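PDB 3T6Q: CD180 antigen from Mus musculus, which may cooperate with MD-1 and TLR4 in the innate response of B cells to bacterial lipopolysaccharide, leading to NF-kappa-B activation. Local coordinates for residues A[115-120]-A[137-142]. Sequence-based numbering, arbitrary orientation.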
# COMPACT_ATOMS: atom_id res chain seq x y z
N THR A 115 -4.07 -2.08 5.75
CA THR A 115 -3.09 -1.99 6.84
C THR A 115 -1.66 -2.00 6.30
O THR A 115 -0.69 -2.13 7.08
CB THR A 115 -3.28 -3.16 7.83
OG1 THR A 115 -3.36 -4.36 7.07
CG2 THR A 115 -4.59 -2.93 8.62
N GLY A 116 -1.50 -1.95 4.99
CA GLY A 116 -0.17 -1.91 4.38
C GLY A 116 0.56 -3.23 4.27
O GLY A 116 1.73 -3.26 3.88
N ILE A 117 -0.10 -4.34 4.61
CA ILE A 117 0.61 -5.61 4.75
C ILE A 117 0.84 -6.26 3.39
O ILE A 117 0.04 -6.10 2.46
CB ILE A 117 -0.11 -6.59 5.71
CG1 ILE A 117 -1.45 -7.02 5.12
CG2 ILE A 117 -0.28 -5.90 7.08
CD1 ILE A 117 -2.09 -8.24 5.84
N SER A 118 1.91 -7.02 3.25
CA SER A 118 2.14 -7.67 1.97
C SER A 118 2.00 -9.19 2.07
O SER A 118 2.15 -9.90 1.09
CB SER A 118 3.51 -7.28 1.44
OG SER A 118 4.48 -7.65 2.39
N SER A 119 1.68 -9.67 3.26
CA SER A 119 1.67 -11.10 3.53
C SER A 119 0.74 -11.41 4.68
O SER A 119 0.72 -10.66 5.65
CB SER A 119 3.08 -11.53 3.94
OG SER A 119 3.18 -12.92 3.77
N ILE A 120 0.00 -12.52 4.58
CA ILE A 120 -0.92 -12.96 5.62
C ILE A 120 -0.13 -13.30 6.90
O ILE A 120 -0.65 -13.14 8.02
CB ILE A 120 -1.81 -14.16 5.13
CG1 ILE A 120 -2.55 -13.76 3.82
CG2 ILE A 120 -2.80 -14.56 6.23
CD1 ILE A 120 -2.80 -14.85 2.76
N GLY A 137 -8.58 -6.89 2.50
CA GLY A 137 -8.67 -6.01 1.27
C GLY A 137 -7.71 -4.82 1.26
O GLY A 137 -7.28 -4.36 2.33
N SER A 138 -7.40 -4.31 0.07
CA SER A 138 -6.69 -3.01 -0.09
C SER A 138 -5.28 -3.01 0.53
O SER A 138 -4.79 -1.98 1.00
CB SER A 138 -7.51 -1.84 0.47
OG SER A 138 -8.82 -1.86 -0.10
N ASN A 139 -4.61 -4.15 0.40
CA ASN A 139 -3.25 -4.36 0.87
C ASN A 139 -2.27 -4.60 -0.27
O ASN A 139 -2.58 -4.20 -1.41
CB ASN A 139 -3.25 -5.50 1.91
CG ASN A 139 -3.81 -5.04 3.24
OD1 ASN A 139 -3.48 -3.95 3.72
ND2 ASN A 139 -4.69 -5.84 3.81
N HIS A 140 -1.11 -5.22 -0.01
CA HIS A 140 -0.13 -5.51 -1.07
C HIS A 140 -0.01 -7.01 -1.26
O HIS A 140 1.04 -7.52 -1.69
CB HIS A 140 1.29 -4.97 -0.73
CG HIS A 140 1.39 -3.47 -0.58
ND1 HIS A 140 1.62 -2.64 -1.64
CD2 HIS A 140 1.34 -2.65 0.55
CE1 HIS A 140 1.68 -1.37 -1.20
NE2 HIS A 140 1.51 -1.36 0.14
N ILE A 141 -1.04 -7.74 -0.88
CA ILE A 141 -0.97 -9.21 -0.82
C ILE A 141 -0.96 -9.74 -2.25
O ILE A 141 -1.75 -9.28 -3.12
CB ILE A 141 -2.19 -9.76 -0.03
CG1 ILE A 141 -2.07 -9.37 1.45
CG2 ILE A 141 -2.30 -11.29 -0.11
CD1 ILE A 141 -3.33 -9.60 2.29
N SER A 142 -0.11 -10.73 -2.54
CA SER A 142 -0.10 -11.25 -3.91
C SER A 142 -0.34 -12.74 -3.99
O SER A 142 -0.24 -13.32 -5.04
CB SER A 142 1.21 -10.91 -4.61
OG SER A 142 2.27 -11.45 -3.85
O HOH W 1 -2.50 -1.11 2.25
O HOH W 2 1.22 -12.21 -0.34
O HOH W 3 2.92 -9.48 -1.81
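The asparagine of a leucine-rich repeat stitches one turn of the solenoid to the turn before it: Asn139, in LRR 5, reaches back to the backbone of Thr115 and Gly116 in LRR 4. Its OD1 accepts the amide of Thr115 in the carbonyl plane, on a lone pair; Thr115 N lies 2.8 Å from Asn139 OD1, and the N-H...O angle is 142°. A weak bond from Gly116 N reaches the same oxygen. On the other branch, ND2 gives a hydrogen bond to Phe112 O, which also pairs with Thr115 OG1. Asparagine fits this place because its buried amide group offers both an acceptor and a donor to the backbone around it, and bonds at both ends fix its rotation. Gly116 has positive phi, a conformation that favours glycine.

In a leucine-rich repeat the chain leaves the short parallel strand at such an asparagine and runs toward the convex side, and here the two touching parts run in nearly the same direction, 15° apart. Past the asparagine a backbone bond joins them, from His140 N to Ile117 O (2.9 Å). Ile117 turns CG1 between its own N and carbonyl carbon (chi1 66°), which lays CG1 against the amide, 3.6 Å from Asn139 CG. Ile117 CD1 meets Ile141 CD1 at 4.0 Å, and the two branched side chains, pointing the same way, pack side by side between neighbouring turns. Where the second subunit packs, the edge of the His140 ring lies by Gly116, with His140 CD2 3.4 Å from Gly116 O, and the ring stacks on His140 of that subunit. Farther along, two waters bridge the two segments: one links Ser118 O to Ser142 N, the other joins Ser118 O, His140 O and Ser142 OG.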